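Local coordinates for Glyoxalase/bleomycin resistance protein/dioxygenase (Catenulispora acidiphila, PDB 4N04), which belongs to the glyoxalase/bleomycin resistance protein/dioxygenase superfamily and may act as a dioxygenase, at residues V12-Y24 and V99-F111. The protein carries 1 engineered substitution. Residues are numbered along the deposited sequence; the frame is centred on the assembly and turned at random.
Sequences VAVGDFGAALAWY and VTYLDPDGSEIAF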
loop_
_atom_site.group_PDB
_atom_site.type_symbol
_atom_site.label_atom_id
_atom_site.label_comp_id
_atom_site.label_asym_id
_atom_site.label_seq_id
_atom_site.Cartn_x
_atom_site.Cartn_y
_atom_site.Cartn_z
ATOM N N VAL A 12 6.708 -2.898 5.301
ATOM C CA VAL A 12 6.058 -1.956 6.191
ATOM C C VAL A 12 5.928 -2.598 7.560
ATOM O O VAL A 12 5.335 -3.657 7.698
ATOM C CB VAL A 12 4.645 -1.554 5.686
ATOM C CG1 VAL A 12 3.989 -0.597 6.671
ATOM C CG2 VAL A 12 4.715 -0.926 4.282
ATOM N N ALA A 13 6.499 -1.979 8.582
ATOM C CA ALA A 13 6.280 -2.465 9.932
ATOM C C ALA A 13 4.905 -2.007 10.419
ATOM O O ALA A 13 4.542 -0.829 10.261
ATOM C CB ALA A 13 7.380 -1.962 10.870
ATOM N N VAL A 14 4.143 -2.915 11.021
ATOM C CA VAL A 14 2.839 -2.544 11.572
ATOM C C VAL A 14 2.674 -2.871 13.071
ATOM O O VAL A 14 3.438 -3.657 13.645
ATOM C CB VAL A 14 1.676 -3.174 10.763
ATOM C CG1 VAL A 14 1.842 -2.882 9.260
ATOM C CG2 VAL A 14 1.593 -4.669 11.024
ATOM N N GLY A 15 1.679 -2.238 13.685
ATOM C CA GLY A 15 1.349 -2.479 15.082
ATOM C C GLY A 15 0.457 -3.699 15.262
ATOM O O GLY A 15 0.938 -4.792 15.528
ATOM N N ASP A 16 -0.869 -3.552 15.145
ATOM C CA ASP A 16 -1.773 -4.696 15.147
ATOM C C ASP A 16 -1.816 -5.331 13.765
ATOM O O ASP A 16 -2.215 -4.686 12.798
ATOM C CB ASP A 16 -3.178 -4.281 15.591
ATOM C CG ASP A 16 -4.247 -5.300 15.201
ATOM O OD1 ASP A 16 -3.968 -6.522 15.123
ATOM O OD2 ASP A 16 -5.391 -4.875 14.969
ATOM N N PHE A 17 -1.425 -6.599 13.673
ATOM C CA PHE A 17 -1.379 -7.263 12.378
ATOM C C PHE A 17 -2.757 -7.348 11.708
ATOM O O PHE A 17 -2.902 -6.990 10.538
ATOM C CB PHE A 17 -0.742 -8.639 12.493
ATOM C CG PHE A 17 -0.631 -9.361 11.184
ATOM C CD1 PHE A 17 0.400 -9.074 10.304
ATOM C CD2 PHE A 17 -1.555 -10.329 10.827
ATOM C CE1 PHE A 17 0.511 -9.747 9.090
ATOM C CE2 PHE A 17 -1.449 -11.005 9.617
ATOM C CZ PHE A 17 -0.413 -10.711 8.749
ATOM N N GLY A 18 -3.764 -7.803 12.451
ATOM C CA GLY A 18 -5.113 -7.914 11.923
ATOM C C GLY A 18 -5.680 -6.646 11.302
ATOM O O GLY A 18 -6.239 -6.682 10.203
ATOM N N ALA A 19 -5.536 -5.514 11.993
ATOM C CA ALA A 19 -6.013 -4.239 11.453
ATOM C C ALA A 19 -5.278 -3.904 10.161
ATOM O O ALA A 19 -5.880 -3.478 9.171
ATOM C CB ALA A 19 -5.840 -3.128 12.457
ATOM N N ALA A 20 -3.971 -4.117 10.172
ATOM C CA ALA A 20 -3.142 -3.780 9.023
ATOM C C ALA A 20 -3.473 -4.670 7.823
ATOM O O ALA A 20 -3.581 -4.191 6.689
ATOM C CB ALA A 20 -1.650 -3.866 9.384
ATOM N N LEU A 21 -3.624 -5.964 8.076
ATOM C CA LEU A 21 -3.948 -6.904 7.018
ATOM C C LEU A 21 -5.279 -6.534 6.370
ATOM O O LEU A 21 -5.396 -6.535 5.141
ATOM C CB LEU A 21 -3.996 -8.327 7.572
ATOM C CG LEU A 21 -4.469 -9.448 6.646
ATOM C CD1 LEU A 21 -3.653 -9.500 5.367
ATOM C CD2 LEU A 21 -4.375 -10.777 7.388
ATOM N N ALA A 22 -6.269 -6.205 7.198
ATOM C CA ALA A 22 -7.574 -5.809 6.699
ATOM C C ALA A 22 -7.438 -4.590 5.790
ATOM O O ALA A 22 -7.902 -4.590 4.638
ATOM C CB ALA A 22 -8.500 -5.504 7.854
ATOM N N TRP A 23 -6.776 -3.559 6.311
ATOM C CA TRP A 23 -6.604 -2.307 5.592
ATOM C C TRP A 23 -5.859 -2.486 4.273
ATOM O O TRP A 23 -6.325 -2.027 3.234
ATOM C CB TRP A 23 -5.906 -1.277 6.473
ATOM C CG TRP A 23 -5.874 0.084 5.869
ATOM C CD1 TRP A 23 -6.826 1.053 5.985
ATOM C CD2 TRP A 23 -4.837 0.634 5.047
ATOM N NE1 TRP A 23 -6.450 2.170 5.283
ATOM C CE2 TRP A 23 -5.230 1.942 4.702
ATOM C CE3 TRP A 23 -3.616 0.148 4.566
ATOM C CZ2 TRP A 23 -4.446 2.768 3.902
ATOM C CZ3 TRP A 23 -2.840 0.974 3.768
ATOM C CH2 TRP A 23 -3.262 2.264 3.442
ATOM N N TYR A 24 -4.717 -3.160 4.291
ATOM C CA TYR A 24 -3.971 -3.353 3.051
ATOM C C TYR A 24 -4.751 -4.190 2.035
ATOM O O TYR A 24 -4.628 -3.990 0.824
ATOM C CB TYR A 24 -2.578 -3.947 3.322
ATOM C CG TYR A 24 -1.580 -2.917 3.821
ATOM C CD1 TYR A 24 -0.775 -2.209 2.930
ATOM C CD2 TYR A 24 -1.467 -2.636 5.174
ATOM C CE1 TYR A 24 0.129 -1.253 3.376
ATOM C CE2 TYR A 24 -0.590 -1.702 5.635
ATOM C CZ TYR A 24 0.217 -1.000 4.735
ATOM O OH TYR A 24 1.101 -0.064 5.206
ATOM N N VAL A 99 -1.543 10.447 -4.998
ATOM C CA VAL A 99 -2.458 10.362 -3.866
ATOM C C VAL A 99 -1.895 9.514 -2.736
ATOM O O VAL A 99 -1.325 8.442 -2.955
ATOM C CB VAL A 99 -3.921 9.974 -4.260
ATOM C CG1 VAL A 99 -4.110 9.959 -5.796
ATOM C CG2 VAL A 99 -4.340 8.685 -3.618
ATOM N N THR A 100 -2.047 10.015 -1.520
ATOM C CA THR A 100 -1.407 9.386 -0.387
ATOM C C THR A 100 -2.395 8.743 0.566
ATOM O O THR A 100 -3.357 9.367 0.998
ATOM C CB THR A 100 -0.567 10.399 0.391
ATOM O OG1 THR A 100 0.373 11.009 -0.497
ATOM C CG2 THR A 100 0.183 9.707 1.524
ATOM N N TYR A 101 -2.131 7.491 0.910
ATOM C CA TYR A 101 -2.923 6.805 1.915
ATOM C C TYR A 101 -2.141 6.700 3.206
ATOM O O TYR A 101 -0.916 6.554 3.192
ATOM C CB TYR A 101 -3.294 5.408 1.427
ATOM C CG TYR A 101 -4.265 5.426 0.283
ATOM C CD1 TYR A 101 -5.641 5.419 0.512
ATOM C CD2 TYR A 101 -3.818 5.476 -1.033
ATOM C CE1 TYR A 101 -6.547 5.447 -0.545
ATOM C CE2 TYR A 101 -4.722 5.506 -2.097
ATOM C CZ TYR A 101 -6.080 5.489 -1.842
ATOM O OH TYR A 101 -6.974 5.511 -2.887
ATOM N N LEU A 102 -2.848 6.774 4.325
ATOM C CA LEU A 102 -2.242 6.495 5.612
ATOM C C LEU A 102 -2.798 5.187 6.157
ATOM O O LEU A 102 -4.009 5.061 6.322
ATOM C CB LEU A 102 -2.518 7.636 6.584
ATOM C CG LEU A 102 -1.894 8.968 6.187
ATOM C CD1 LEU A 102 -2.319 10.067 7.131
ATOM C CD2 LEU A 102 -0.377 8.863 6.112
ATOM N N ASP A 103 -1.918 4.217 6.427
ATOM C CA ASP A 103 -2.333 2.933 7.019
ATOM C C ASP A 103 -2.729 3.136 8.486
ATOM O O ASP A 103 -2.513 4.226 9.025
ATOM C CB ASP A 103 -1.276 1.816 6.780
ATOM C CG ASP A 103 -0.081 1.854 7.750
ATOM O OD1 ASP A 103 -0.022 2.664 8.699
ATOM O OD2 ASP A 103 0.824 1.014 7.560
ATOM N N PRO A 104 -3.328 2.117 9.129
ATOM C CA PRO A 104 -3.760 2.289 10.527
ATOM C C PRO A 104 -2.693 2.818 11.500
ATOM O O PRO A 104 -3.040 3.464 12.482
ATOM C CB PRO A 104 -4.210 0.880 10.916
ATOM C CG PRO A 104 -4.758 0.329 9.644
ATOM C CD PRO A 104 -3.843 0.856 8.562
ATOM N N ASP A 105 -1.421 2.590 11.214
ATOM C CA ASP A 105 -0.353 3.114 12.069
ATOM C C ASP A 105 0.208 4.467 11.648
ATOM O O ASP A 105 0.966 5.086 12.400
ATOM C CB ASP A 105 0.788 2.110 12.163
ATOM C CG ASP A 105 0.387 0.864 12.919
ATOM O OD1 ASP A 105 0.232 0.947 14.154
ATOM O OD2 ASP A 105 0.219 -0.192 12.281
ATOM N N GLY A 106 -0.144 4.929 10.451
ATOM C CA GLY A 106 0.341 6.212 9.985
ATOM C C GLY A 106 1.408 6.164 8.900
ATOM O O GLY A 106 1.872 7.208 8.445
ATOM N N SER A 107 1.815 4.970 8.485
ATOM C CA SER A 107 2.731 4.863 7.363
ATOM C C SER A 107 2.060 5.398 6.096
ATOM O O SER A 107 0.834 5.342 5.964
ATOM C CB SER A 107 3.184 3.425 7.162
ATOM O OG SER A 107 4.150 3.066 8.120
ATOM N N GLU A 108 2.871 5.917 5.177
ATOM C CA GLU A 108 2.376 6.550 3.956
ATOM C C GLU A 108 2.535 5.641 2.749
ATOM O O GLU A 108 3.645 5.235 2.408
ATOM C CB GLU A 108 3.128 7.861 3.699
ATOM C CG GLU A 108 2.944 8.904 4.791
ATOM C CD GLU A 108 3.858 10.129 4.634
ATOM O OE1 GLU A 108 4.622 10.192 3.649
ATOM O OE2 GLU A 108 3.817 11.032 5.504
ATOM N N ILE A 109 1.418 5.312 2.115
ATOM C CA ILE A 109 1.450 4.572 0.865
ATOM C C ILE A 109 0.943 5.475 -0.247
ATOM O O ILE A 109 -0.252 5.769 -0.314
ATOM C CB ILE A 109 0.545 3.310 0.911
ATOM C CG1 ILE A 109 0.744 2.555 2.219
ATOM C CG2 ILE A 109 0.819 2.412 -0.279
ATOM C CD1 ILE A 109 2.115 1.943 2.358
ATOM N N ALA A 110 1.842 5.911 -1.121
ATOM C CA ALA A 110 1.458 6.822 -2.192
ATOM C C ALA A 110 1.325 6.137 -3.550
ATOM O O ALA A 110 2.055 5.189 -3.871
ATOM C CB ALA A 110 2.419 8.003 -2.277
ATOM N N PHE A 111 0.373 6.633 -4.334
ATOM C CA PHE A 111 0.120 6.141 -5.676
ATOM C C PHE A 111 0.175 7.292 -6.646
ATOM O O PHE A 111 -0.558 8.272 -6.510
ATOM C CB PHE A 111 -1.253 5.492 -5.760
ATOM C CG PHE A 111 -1.376 4.228 -4.974
ATOM C CD1 PHE A 111 -1.156 3.002 -5.576
ATOM C CD2 PHE A 111 -1.724 4.262 -3.635
ATOM C CE1 PHE A 111 -1.276 1.833 -4.857
ATOM C CE2 PHE A 111 -1.849 3.096 -2.905
ATOM C CZ PHE A 111 -1.621 1.874 -3.515
HETATM O O HOH W 1 2.732 1.123 9.551
HETATM O O HOH W 2 -2.097 -1.651 12.880
#
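W23 lies against D103 and P104 where the two βαβββ modules of this vicinal-oxygen-chelate fold meet, the helix of the first packing on the type I turn D103–G106, which joins the last two strands of the second. The principle that aliphatic C-H groups pack over an indole face is clearest along W23 itself. Its CB touches P104 CG and CD; W23 CG lies 3.5 Å from P104 CD, which makes a CH-π contact over the five-membered ring, 3.8 Å from its centroid. Farther out, D103 CA stands 3.6 Å from the centroid of the six-membered ring, only 4° off its normal, while D103 CB meets CE3 and CZ3. CZ2 approaches L102 O, and CH2 ends at Y101 CB, 3.7 Å away near the ring plane. With CG anti to the backbone N (chi1 -172°), the indole reaches from the helix along the incoming strand.

The D103 carboxylate, nearly perpendicular to the indole, is shared: OD1 accepts from S107 N, just past the turn, and more weakly from D105 N and G106 N; OD2 takes Y24 OH at 2.6 Å and a water that also bridges A13 O and S107 OG, the last also bonded to A63 N. At the strand-to-helix bend, G15 N donates almost straight (174°) to D105 OD2, from above the carboxylate plane.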